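Local coordinates for monosaccharide ABC transporter substrate-binding protein, CUT2 family (Acidothermus cellulolyticus, PDB 4RU1) that probably serves as the carbohydrate-binding component of an ABC transporter and here holds myo-inositol between its two lobes, at residues 22-27 with 75-80; 101-106 with 262-267; 130-135 with 166-171; 142-147 with 199-204. One frame throughout, in Å; residues are numbered along the deposited sequence.

In the fold
The four contacts fall into two pairs, one in each lobe of a periplasmic binding protein, with myo-inositol bound between the lobes. Contacts 1 and 2 touch each other, their centres about 9 Å apart, and both reach one parallel sheet through neighbouring strands 79-82 and 104-107. Both are buried, but contact 1 joins strands by backbone and carboxylate bonds, whereas contact 2 lays a helix on the sheet mainly through apolar packing, with no hydrogen bond between the segments. Contacts 3 and 4 lie in the other lobe, are only partly buried, and meet where Phe169 packs against Phe143 and Val146. Contact 3 joins two helices with a glutamine pair at its surface; contact 4 again pairs strands, with an aspartate holding backbone nitrogens.

Contact 1 of 4, residues 22-27 with 75-80; sequences TIAMIT and AKVDGI
The carboxylate of Asp78 is met by the backbone of Thr22: Thr22 N donates to Asp78 OD2 over 2.8 Å, nearly straight at 171°, on the anti lone pair, which is turned away from OD1. A water bonded to Thr22 OG1 also reaches OD2, weakly. In return Asp78 N gives a 2.8 Å bond to Thr22 O. With CG of Asp78 set beside its own backbone N (chi1 -60°), carboxylate and N-H both hold Thr22, one at its N and one at its O. Farther along, Ala24 N bonds to Gly79 O at 3.0 Å, and the chains run parallel. Here strand 79-82 joins strand 21-27 after a beta-alpha-beta crossover that starts from strand 52-58 and passes through helix 62-74, part of the Rossmann-like lobe of a periplasmic binding protein. Ala24 and Ile26 also pack on that helix. Val77 CG1 lies 4.2 Å from Ala24 CB, and meets Thr22 CG2 at 4.0 Å with the two side chains crossing at about a right angle. Toward the far end of the pairing, Ile26 CD1 approaches Ile80 CG2 to 4.1 Å, while Ile80 also touches Val104 of the next strand.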
loop_
_atom_site.group_PDB
_atom_site.type_symbol
_atom_site.label_atom_id
_atom_site.label_comp_id
_atom_site.label_asym_id
_atom_site.label_seq_id
_atom_site.Cartn_x
_atom_site.Cartn_y
_atom_site.Cartn_z
ATOM N N THR A 22 4.373 19.528 -14.995
ATOM C CA THR A 22 5.373 18.666 -14.412
ATOM C C THR A 22 4.937 18.303 -13.001
ATOM O O THR A 22 4.672 19.234 -12.131
ATOM C CB THR A 22 6.782 19.311 -14.331
ATOM O OG1 THR A 22 7.264 19.557 -15.649
ATOM C CG2 THR A 22 7.788 18.331 -13.580
ATOM N N ILE A 23 4.707 17.002 -12.800
ATOM C CA ILE A 23 4.270 16.511 -11.465
ATOM C C ILE A 23 5.317 15.589 -10.870
ATOM O O ILE A 23 5.781 14.690 -11.514
ATOM C CB ILE A 23 2.929 15.753 -11.513
ATOM C CG1 ILE A 23 1.869 16.564 -12.284
ATOM C CG2 ILE A 23 2.507 15.329 -10.094
ATOM C CD1 ILE A 23 1.432 17.882 -11.685
ATOM N N ALA A 24 5.736 15.897 -9.610
ATOM C CA ALA A 24 6.628 15.006 -8.823
ATOM C C ALA A 24 5.831 14.023 -8.053
ATOM O O ALA A 24 4.961 14.467 -7.229
ATOM C CB ALA A 24 7.482 15.786 -7.836
ATOM N N MET A 25 6.077 12.741 -8.280
ATOM C CA MET A 25 5.476 11.655 -7.417
ATOM C C MET A 25 6.590 11.095 -6.555
ATOM O O MET A 25 7.630 10.605 -7.092
ATOM C CB MET A 25 4.850 10.543 -8.231
ATOM C CG MET A 25 4.330 9.375 -7.470
ATOM S SD MET A 25 3.287 8.158 -8.467
ATOM C CE MET A 25 1.751 9.106 -8.439
ATOM N N ILE A 26 6.428 11.223 -5.226
ATOM C CA ILE A 26 7.452 10.935 -4.239
ATOM C C ILE A 26 6.930 9.889 -3.294
ATOM O O ILE A 26 5.869 10.045 -2.662
ATOM C CB ILE A 26 7.764 12.206 -3.503
ATOM C CG1 ILE A 26 8.327 13.238 -4.492
ATOM C CG2 ILE A 26 8.825 11.951 -2.457
ATOM C CD1 ILE A 26 8.407 14.656 -3.921
ATOM N N THR A 27 7.634 8.767 -3.223
ATOM C CA THR A 27 7.179 7.670 -2.410
ATOM C C THR A 27 8.306 7.112 -1.500
ATOM O O THR A 27 9.434 7.575 -1.444
ATOM C CB THR A 27 6.630 6.553 -3.285
ATOM O OG1 THR A 27 7.743 5.755 -3.685
ATOM C CG2 THR A 27 5.860 7.061 -4.458
ATOM N N ALA A 75 12.615 22.795 -7.481
ATOM C CA ALA A 75 12.478 22.646 -8.918
ATOM C C ALA A 75 11.211 23.307 -9.550
ATOM O O ALA A 75 11.061 23.292 -10.762
ATOM C CB ALA A 75 12.526 21.205 -9.292
ATOM N N LYS A 76 10.324 23.772 -8.668
ATOM C CA LYS A 76 9.135 24.528 -9.014
ATOM C C LYS A 76 8.190 23.671 -9.842
ATOM O O LYS A 76 7.627 24.139 -10.852
ATOM C CB LYS A 76 9.515 25.831 -9.716
ATOM C CG LYS A 76 10.104 26.790 -8.714
ATOM C CD LYS A 76 10.807 27.931 -9.434
ATOM C CE LYS A 76 11.123 29.047 -8.465
ATOM N NZ LYS A 76 9.881 29.542 -7.809
ATOM N N VAL A 77 8.026 22.385 -9.448
ATOM C CA VAL A 77 7.050 21.513 -10.102
ATOM C C VAL A 77 5.633 22.139 -9.988
ATOM O O VAL A 77 5.331 22.948 -9.079
ATOM C CB VAL A 77 7.057 20.016 -9.556
ATOM C CG1 VAL A 77 8.464 19.408 -9.736
ATOM C CG2 VAL A 77 6.630 19.965 -8.105
ATOM N N ASP A 78 4.746 21.690 -10.861
ATOM C CA ASP A 78 3.350 22.159 -10.825
ATOM C C ASP A 78 2.497 21.511 -9.728
ATOM O O ASP A 78 1.449 22.069 -9.360
ATOM C CB ASP A 78 2.683 21.991 -12.173
ATOM C CG ASP A 78 3.404 22.782 -13.236
ATOM O OD1 ASP A 78 3.405 23.995 -13.122
ATOM O OD2 ASP A 78 4.079 22.197 -14.146
ATOM N N GLY A 79 2.903 20.309 -9.259
ATOM C CA GLY A 79 2.233 19.622 -8.181
ATOM C C GLY A 79 3.097 18.485 -7.723
ATOM O O GLY A 79 3.960 18.007 -8.432
ATOM N N ILE A 80 2.758 18.066 -6.525
ATOM C CA ILE A 80 3.397 17.004 -5.824
ATOM C C ILE A 80 2.347 15.986 -5.387
ATOM O O ILE A 80 1.342 16.318 -4.802
ATOM C CB ILE A 80 4.176 17.496 -4.601
ATOM C CG1 ILE A 80 5.381 18.422 -5.030
ATOM C CG2 ILE A 80 4.653 16.297 -3.733
ATOM C CD1 ILE A 80 6.052 19.146 -3.900
HETATM O O HOH W 1 6.432 21.803 -16.600
#

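Contact 2 of 4, residues 101-106 with 262-267; sequences GIPVVA and DSLWLY
Ser263 is the first residue of the helical segment to touch the strand, and it does so with an oxygen against methyls: its OG lies 3.7 Å from Val105 CG2, with CG1 of the same valine almost as near. Placed between its backbone N and carbonyl carbon (chi1 79°), that hydroxyl turns back to its own helix, where it bonds to Glu259 O, so its polar end is satisfied while its flank packs on the valine. Leu264 comes next and reaches Val105 of the strand and Pro103 just before it with one branch, CD2. This methyl stands 3.8 Å from Val105 CG2, the two side chains sliding past each other in opposite directions, and 4.1 Å from Pro103 CB. One turn on, Tyr267 sets one side of its ring, CD2 and CE2, at 4.0 Å from Pro103 CB, the proline meeting the ring obliquely. No hydrogen bond crosses between the segments. Helix 253-270 thus lies on the sheet with Val105 and Pro103 beneath it; Pro103, just ahead of strand 104-107, and Val105 within it are bonded to strand 79-82, while Ser263 also packs on Met121 and Phe123 of strand 121-124, and Tyr267 on Leu120 just before that strand.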
loop_
_atom_site.group_PDB
_atom_site.type_symbol
_atom_site.label_atom_id
_atom_site.label_comp_id
_atom_site.label_asym_id
_atom_site.label_seq_id
_atom_site.Cartn_x
_atom_site.Cartn_y
_atom_site.Cartn_z
ATOM N N GLY A 101 3.266 27.435 -2.347
ATOM C CA GLY A 101 2.266 27.543 -3.419
ATOM C C GLY A 101 2.115 26.348 -4.350
ATOM O O GLY A 101 1.516 26.485 -5.432
ATOM N N ILE A 102 2.779 25.238 -4.026
ATOM C CA ILE A 102 2.668 24.045 -4.863
ATOM C C ILE A 102 1.584 23.157 -4.327
ATOM O O ILE A 102 1.586 22.866 -3.161
ATOM C CB ILE A 102 4.001 23.255 -4.927
ATOM C CG1 ILE A 102 5.108 24.182 -5.491
ATOM C CG2 ILE A 102 3.827 21.970 -5.694
ATOM C CD1 ILE A 102 6.508 23.634 -5.319
ATOM N N PRO A 103 0.578 22.797 -5.165
ATOM C CA PRO A 103 -0.493 21.927 -4.663
ATOM C C PRO A 103 0.010 20.512 -4.406
ATOM O O PRO A 103 0.811 19.971 -5.224
ATOM C CB PRO A 103 -1.479 21.925 -5.800
ATOM C CG PRO A 103 -0.709 22.140 -7.012
ATOM C CD PRO A 103 0.351 23.139 -6.574
ATOM N N VAL A 104 -0.411 19.944 -3.283
ATOM C CA VAL A 104 -0.025 18.570 -2.968
ATOM C C VAL A 104 -1.246 17.684 -2.758
ATOM O O VAL A 104 -2.295 18.102 -2.221
ATOM C CB VAL A 104 0.880 18.487 -1.743
ATOM C CG1 VAL A 104 0.120 19.024 -0.574
ATOM C CG2 VAL A 104 1.321 17.066 -1.495
ATOM N N VAL A 105 -1.088 16.480 -3.258
ATOM C CA VAL A 105 -2.019 15.374 -3.044
ATOM C C VAL A 105 -1.248 14.275 -2.369
ATOM O O VAL A 105 -0.103 14.029 -2.737
ATOM C CB VAL A 105 -2.709 14.938 -4.324
ATOM C CG1 VAL A 105 -3.542 13.650 -4.151
ATOM C CG2 VAL A 105 -3.641 16.073 -4.792
ATOM N N ALA A 106 -1.863 13.643 -1.352
ATOM C CA ALA A 106 -1.249 12.519 -0.620
ATOM C C ALA A 106 -1.896 11.225 -1.067
ATOM O O ALA A 106 -3.029 11.231 -1.565
ATOM C CB ALA A 106 -1.269 12.705 0.866
ATOM N N ASP A 262 -4.225 12.597 -11.899
ATOM C CA ASP A 262 -5.397 13.202 -12.546
ATOM C C ASP A 262 -6.114 14.216 -11.674
ATOM O O ASP A 262 -6.670 15.204 -12.208
ATOM C CB ASP A 262 -6.337 12.095 -13.041
ATOM C CG ASP A 262 -7.263 12.567 -14.121
ATOM O OD1 ASP A 262 -6.769 12.977 -15.194
ATOM O OD2 ASP A 262 -8.510 12.461 -13.986
ATOM N N SER A 263 -6.123 14.022 -10.366
ATOM C CA SER A 263 -6.678 14.950 -9.434
ATOM C C SER A 263 -5.898 16.250 -9.433
ATOM O O SER A 263 -6.497 17.324 -9.288
ATOM C CB SER A 263 -6.857 14.338 -8.051
ATOM O OG SER A 263 -5.619 14.287 -7.324
ATOM N N LEU A 264 -4.567 16.151 -9.516
ATOM C CA LEU A 264 -3.777 17.392 -9.627
ATOM C C LEU A 264 -4.101 18.124 -10.935
ATOM O O LEU A 264 -4.205 19.377 -10.975
ATOM C CB LEU A 264 -2.270 17.103 -9.521
ATOM C CG LEU A 264 -1.799 16.829 -8.126
ATOM C CD1 LEU A 264 -0.383 16.247 -8.028
ATOM C CD2 LEU A 264 -1.804 18.134 -7.372
ATOM N N TRP A 265 -4.369 17.366 -11.978
ATOM C CA TRP A 265 -4.711 17.979 -13.275
ATOM C C TRP A 265 -6.074 18.684 -13.126
ATOM O O TRP A 265 -6.211 19.821 -13.573
ATOM C CB TRP A 265 -4.669 16.978 -14.438
ATOM C CG TRP A 265 -5.236 17.466 -15.754
ATOM C CD1 TRP A 265 -4.516 17.971 -16.812
ATOM C CD2 TRP A 265 -6.615 17.475 -16.142
ATOM N NE1 TRP A 265 -5.385 18.272 -17.872
ATOM C CE2 TRP A 265 -6.674 18.012 -17.455
ATOM C CE3 TRP A 265 -7.804 17.103 -15.498
ATOM C CZ2 TRP A 265 -7.874 18.156 -18.129
ATOM C CZ3 TRP A 265 -9.002 17.252 -16.176
ATOM C CH2 TRP A 265 -9.025 17.802 -17.463
ATOM N N LEU A 266 -7.069 18.079 -12.499
ATOM C CA LEU A 266 -8.331 18.747 -12.258
ATOM C C LEU A 266 -8.233 19.999 -11.379
ATOM O O LEU A 266 -8.868 21.053 -11.630
ATOM C CB LEU A 266 -9.306 17.749 -11.566
ATOM C CG LEU A 266 -10.086 16.740 -12.391
ATOM C CD1 LEU A 266 -10.712 15.665 -11.487
ATOM C CD2 LEU A 266 -11.199 17.483 -13.164
ATOM N N TYR A 267 -7.407 19.948 -10.354
ATOM C CA TYR A 267 -7.205 21.113 -9.496
ATOM C C TYR A 267 -6.555 22.262 -10.271
ATOM O O TYR A 267 -6.949 23.398 -10.121
ATOM C CB TYR A 267 -6.338 20.777 -8.277
ATOM C CG TYR A 267 -6.228 21.915 -7.322
ATOM C CD1 TYR A 267 -7.267 22.219 -6.456
ATOM C CD2 TYR A 267 -5.083 22.666 -7.251
ATOM C CE1 TYR A 267 -7.181 23.273 -5.543
ATOM C CE2 TYR A 267 -4.983 23.729 -6.332
ATOM C CZ TYR A 267 -6.036 24.018 -5.488
ATOM O OH TYR A 267 -5.942 25.074 -4.527
#

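Contact 3 of 4, residues 130-135 with 166-171; sequences AGQAAG and QQTFKG
Gly135 and Thr168 form the close-packed part of this contact. CA of Gly135 comes to 3.3 Å from Thr168 OG1, and a side chain on the glycine would run into that hydroxyl and into Phe169 N; its absence lets the CA atoms of Gly135 and Phe169 approach to 4.1 Å. Held between its backbone N and carbonyl carbon (chi1 56°), Thr168 OG1 donates to Gln132 O at 2.8 Å, in the carbonyl plane and on a lone pair, while CG2 of the threonine packs 3.9 Å from Gln132 CB. Beside it the Phe169 ring turns an edge to the helix, its CD1 3.6 Å from Gly135 O. This is where helix 156-168 ends against helix 127-140: Phe169 leaves the helical path and leads into strand 172-177, completing the beta-alpha-beta unit begun by strand 145-150. Toward solvent the contact thins to two extended glutamines. Gln132 NE2 donates to Gln167 OE1 at 2.9 Å, in the plane of its own amide but 43° out of the acceptor's carbonyl plane, the two amides standing almost perpendicular. Gln167 NE2 is tied in turn to Asn163 OD1. With Gln132 cut back to alanine, Gln167 OE1 would probably lose this donor and its amide be less firmly fixed.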
loop_
_atom_site.group_PDB
_atom_site.type_symbol
_atom_site.label_atom_id
_atom_site.label_comp_id
_atom_site.label_asym_id
_atom_site.label_seq_id
_atom_site.Cartn_x
_atom_site.Cartn_y
_atom_site.Cartn_z
ATOM N N ALA A 130 -9.450 -1.676 7.007
ATOM C CA ALA A 130 -9.182 -2.924 6.303
ATOM C C ALA A 130 -8.715 -3.992 7.318
ATOM O O ALA A 130 -9.125 -5.175 7.241
ATOM C CB ALA A 130 -8.159 -2.735 5.176
ATOM N N GLY A 131 -7.861 -3.602 8.275
ATOM C CA GLY A 131 -7.403 -4.528 9.325
ATOM C C GLY A 131 -8.552 -5.013 10.180
ATOM O O GLY A 131 -8.681 -6.190 10.438
ATOM N N GLN A 132 -9.439 -4.121 10.587
ATOM C CA GLN A 132 -10.633 -4.508 11.364
ATOM C C GLN A 132 -11.485 -5.469 10.580
ATOM O O GLN A 132 -11.967 -6.428 11.142
ATOM C CB GLN A 132 -11.464 -3.252 11.731
ATOM C CG GLN A 132 -10.766 -2.341 12.723
ATOM C CD GLN A 132 -11.336 -0.929 12.778
ATOM O OE1 GLN A 132 -11.931 -0.462 11.815
ATOM N NE2 GLN A 132 -11.225 -0.261 13.919
ATOM N N ALA A 133 -11.655 -5.224 9.283
ATOM C CA ALA A 133 -12.411 -6.169 8.460
ATOM C C ALA A 133 -11.719 -7.543 8.333
ATOM O O ALA A 133 -12.368 -8.548 8.281
ATOM C CB ALA A 133 -12.606 -5.571 7.079
ATOM N N ALA A 134 -10.383 -7.517 8.210
ATOM C CA ALA A 134 -9.636 -8.779 8.059
ATOM C C ALA A 134 -9.736 -9.589 9.385
ATOM O O ALA A 134 -9.819 -10.803 9.377
ATOM C CB ALA A 134 -8.145 -8.477 7.737
ATOM N N GLY A 135 -9.696 -8.937 10.531
ATOM C CA GLY A 135 -9.768 -9.642 11.826
ATOM C C GLY A 135 -11.116 -10.337 11.993
ATOM O O GLY A 135 -11.154 -11.493 12.304
ATOM N N GLN A 166 -5.943 -6.691 15.278
ATOM C CA GLN A 166 -5.922 -7.045 16.703
ATOM C C GLN A 166 -7.223 -6.678 17.372
ATOM O O GLN A 166 -7.626 -7.379 18.261
ATOM C CB GLN A 166 -4.751 -6.333 17.410
ATOM C CG GLN A 166 -4.530 -6.698 18.882
ATOM C CD GLN A 166 -3.365 -5.957 19.497
ATOM O OE1 GLN A 166 -2.970 -4.877 19.029
ATOM N NE2 GLN A 166 -2.807 -6.528 20.568
ATOM N N GLN A 167 -7.848 -5.555 16.962
ATOM C CA GLN A 167 -9.087 -5.062 17.525
ATOM C C GLN A 167 -10.252 -6.000 17.389
ATOM O O GLN A 167 -11.101 -6.090 18.320
ATOM C CB GLN A 167 -9.460 -3.754 16.822
ATOM C CG GLN A 167 -8.608 -2.596 17.305
ATOM C CD GLN A 167 -9.033 -1.302 16.661
ATOM O OE1 GLN A 167 -10.239 -1.035 16.483
ATOM N NE2 GLN A 167 -8.051 -0.486 16.263
ATOM N N THR A 168 -10.369 -6.610 16.217
ATOM C CA THR A 168 -11.530 -7.456 15.908
ATOM C C THR A 168 -11.293 -8.969 15.907
ATOM O O THR A 168 -12.297 -9.728 15.939
ATOM C CB THR A 168 -12.098 -7.088 14.561
ATOM O OG1 THR A 168 -11.033 -7.194 13.613
ATOM C CG2 THR A 168 -12.620 -5.658 14.557
ATOM N N PHE A 169 -10.057 -9.448 15.757
ATOM C CA PHE A 169 -9.785 -10.918 15.743
ATOM C C PHE A 169 -10.037 -11.446 17.178
ATOM O O PHE A 169 -9.419 -11.013 18.125
ATOM C CB PHE A 169 -8.343 -11.188 15.342
ATOM C CG PHE A 169 -8.065 -12.676 15.154
ATOM C CD1 PHE A 169 -8.700 -13.382 14.127
ATOM C CD2 PHE A 169 -7.214 -13.322 16.019
ATOM C CE1 PHE A 169 -8.430 -14.718 13.954
ATOM C CE2 PHE A 169 -6.964 -14.700 15.867
ATOM C CZ PHE A 169 -7.551 -15.361 14.871
ATOM N N LYS A 170 -10.941 -12.403 17.312
ATOM C CA LYS A 170 -11.302 -12.869 18.642
ATOM C C LYS A 170 -10.237 -13.706 19.341
ATOM O O LYS A 170 -10.121 -13.691 20.558
ATOM C CB LYS A 170 -12.702 -13.517 18.651
ATOM C CG LYS A 170 -13.724 -12.490 18.190
ATOM C CD LYS A 170 -15.168 -12.960 18.250
ATOM C CE LYS A 170 -16.067 -11.756 18.009
ATOM N NZ LYS A 170 -17.333 -12.163 17.351
ATOM N N GLY A 171 -9.399 -14.357 18.567
ATOM C CA GLY A 171 -8.373 -15.255 19.092
ATOM C C GLY A 171 -7.031 -14.633 19.421
ATOM O O GLY A 171 -6.934 -13.454 19.700
#

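Contact 4 of 4, residues 142-147 with 199-204; sequences GFKHVL and SIDLVI
Strands 145-147 and 202-204 run parallel at 31° to each other, Leu202 O taking a 2.8 Å bond from Leu147 N, and Leu147 O one of 2.8 Å from Ile204 N. At the start of the first strand, His145 O accepts Asp201 N at 3.1 Å and, weakly, Leu202 N. With CG between its own backbone N and carbonyl carbon (chi1 63°), Asp201 brings its carboxylate to two N-H groups: OD2 takes Lys144 N on its syn lone pair at 2.9 Å, and OD1 takes His145 N at 2.9 Å from above the carboxylate plane. A water also donates to OD2. With alanine at Asp201 the carboxylate is gone, and the N-H groups of Lys144 and His145 would probably be left without these acceptors, the entry to the strand less firmly held. His145 ND1 donates to Ser199 OG at 2.8 Å in the ring plane, its NE2 bonding to Thr174 and Ser199 OG to Asp197; over one imidazole face lies Ile200 CG1, a CH-pi contact. Leu202 CB makes another over one face of the Phe143 ring, 4.0 Å from its centroid. Such parallel pairing, strand 145-150 lying between 172-177 and 202-205, belongs to the second Rossmann-like lobe of periplasmic binding proteins.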
loop_
_atom_site.group_PDB
_atom_site.type_symbol
_atom_site.label_atom_id
_atom_site.label_comp_id
_atom_site.label_asym_id
_atom_site.label_seq_id
_atom_site.Cartn_x
_atom_site.Cartn_y
_atom_site.Cartn_z
ATOM N N GLY A 142 -12.921 -19.211 11.115
ATOM C CA GLY A 142 -12.634 -20.245 12.136
ATOM C C GLY A 142 -11.206 -20.215 12.633
ATOM O O GLY A 142 -10.729 -21.123 13.317
ATOM N N PHE A 143 -10.482 -19.185 12.281
ATOM C CA PHE A 143 -9.062 -19.146 12.737
ATOM C C PHE A 143 -8.977 -18.716 14.166
ATOM O O PHE A 143 -9.805 -17.895 14.631
ATOM C CB PHE A 143 -8.262 -18.200 11.790
ATOM C CG PHE A 143 -8.215 -18.709 10.362
ATOM C CD1 PHE A 143 -7.476 -19.849 10.080
ATOM C CD2 PHE A 143 -8.887 -18.105 9.307
ATOM C CE1 PHE A 143 -7.355 -20.355 8.789
ATOM C CE2 PHE A 143 -8.788 -18.611 8.025
ATOM C CZ PHE A 143 -8.041 -19.759 7.746
ATOM N N LYS A 144 -7.983 -19.249 14.864
ATOM C CA LYS A 144 -7.801 -19.023 16.303
ATOM C C LYS A 144 -6.529 -18.263 16.699
ATOM O O LYS A 144 -6.449 -17.847 17.818
ATOM C CB LYS A 144 -7.727 -20.381 17.048
ATOM C CG LYS A 144 -8.880 -21.388 16.825
ATOM C CD LYS A 144 -10.250 -20.858 17.258
ATOM C CE LYS A 144 -11.367 -21.848 16.891
ATOM N NZ LYS A 144 -12.607 -21.149 16.442
ATOM N N HIS A 145 -5.487 -18.274 15.852
ATOM C CA HIS A 145 -4.216 -17.669 16.174
ATOM C C HIS A 145 -3.578 -17.093 14.908
ATOM O O HIS A 145 -2.997 -17.791 14.098
ATOM C CB HIS A 145 -3.281 -18.637 16.894
ATOM C CG HIS A 145 -1.987 -18.000 17.293
ATOM N ND1 HIS A 145 -0.968 -18.661 17.933
ATOM C CD2 HIS A 145 -1.578 -16.706 17.189
ATOM C CE1 HIS A 145 0.033 -17.825 18.149
ATOM N NE2 HIS A 145 -0.302 -16.636 17.679
ATOM N N VAL A 146 -3.718 -15.763 14.764
ATOM C CA VAL A 146 -3.148 -15.106 13.582
ATOM C C VAL A 146 -1.745 -14.521 13.815
ATOM O O VAL A 146 -1.449 -14.022 14.903
ATOM C CB VAL A 146 -4.075 -13.973 13.102
ATOM C CG1 VAL A 146 -4.207 -12.870 14.126
ATOM C CG2 VAL A 146 -3.610 -13.396 11.747
ATOM N N LEU A 147 -0.869 -14.677 12.808
ATOM C CA LEU A 147 0.434 -14.014 12.725
ATOM C C LEU A 147 0.356 -12.970 11.669
ATOM O O LEU A 147 0.125 -13.282 10.465
ATOM C CB LEU A 147 1.457 -15.063 12.323
ATOM C CG LEU A 147 2.854 -14.542 12.189
ATOM C CD1 LEU A 147 3.393 -14.089 13.523
ATOM C CD2 LEU A 147 3.786 -15.608 11.604
ATOM N N SER A 199 0.501 -23.567 16.960
ATOM C CA SER A 199 -0.821 -23.024 17.114
ATOM C C SER A 199 -1.172 -21.939 16.093
ATOM O O SER A 199 -2.370 -21.596 15.951
ATOM C CB SER A 199 -1.050 -22.550 18.566
ATOM O OG SER A 199 -0.446 -21.290 18.837
ATOM N N ILE A 200 -0.159 -21.309 15.492
ATOM C CA ILE A 200 -0.480 -20.361 14.460
ATOM C C ILE A 200 -1.166 -21.050 13.304
ATOM O O ILE A 200 -0.634 -21.968 12.698
ATOM C CB ILE A 200 0.765 -19.565 13.973
ATOM C CG1 ILE A 200 1.452 -18.829 15.129
ATOM C CG2 ILE A 200 0.390 -18.676 12.800
ATOM C CD1 ILE A 200 2.848 -18.339 14.894
ATOM N N ASP A 201 -2.382 -20.582 13.003
ATOM C CA ASP A 201 -3.188 -21.168 11.978
ATOM C C ASP A 201 -3.508 -20.248 10.804
ATOM O O ASP A 201 -4.074 -20.683 9.827
ATOM C CB ASP A 201 -4.484 -21.815 12.545
ATOM C CG ASP A 201 -5.410 -20.868 13.201
ATOM O OD1 ASP A 201 -5.121 -19.682 13.377
ATOM O OD2 ASP A 201 -6.522 -21.348 13.553
ATOM N N LEU A 202 -3.226 -18.942 10.927
ATOM C CA LEU A 202 -3.376 -18.018 9.764
ATOM C C LEU A 202 -2.166 -17.040 9.831
ATOM O O LEU A 202 -1.890 -16.461 10.917
ATOM C CB LEU A 202 -4.690 -17.239 9.836
ATOM C CG LEU A 202 -4.936 -16.258 8.712
ATOM C CD1 LEU A 202 -5.064 -16.979 7.358
ATOM C CD2 LEU A 202 -6.165 -15.397 9.011
ATOM N N VAL A 203 -1.536 -16.848 8.675
ATOM C CA VAL A 203 -0.504 -15.807 8.495
ATOM C C VAL A 203 -1.174 -14.779 7.568
ATOM O O VAL A 203 -1.666 -15.122 6.471
ATOM C CB VAL A 203 0.752 -16.383 7.762
ATOM C CG1 VAL A 203 1.807 -15.335 7.467
ATOM C CG2 VAL A 203 1.338 -17.572 8.556
ATOM N N ILE A 204 -1.217 -13.525 8.021
ATOM C CA ILE A 204 -1.611 -12.388 7.142
ATOM C C ILE A 204 -0.401 -11.567 6.786
ATOM O O ILE A 204 0.296 -11.042 7.683
ATOM C CB ILE A 204 -2.652 -11.475 7.806
ATOM C CG1 ILE A 204 -3.896 -12.262 8.118
ATOM C CG2 ILE A 204 -2.995 -10.297 6.870
ATOM C CD1 ILE A 204 -4.975 -11.438 8.808
HETATM O O HOH W 2 -8.242 -23.028 12.230
#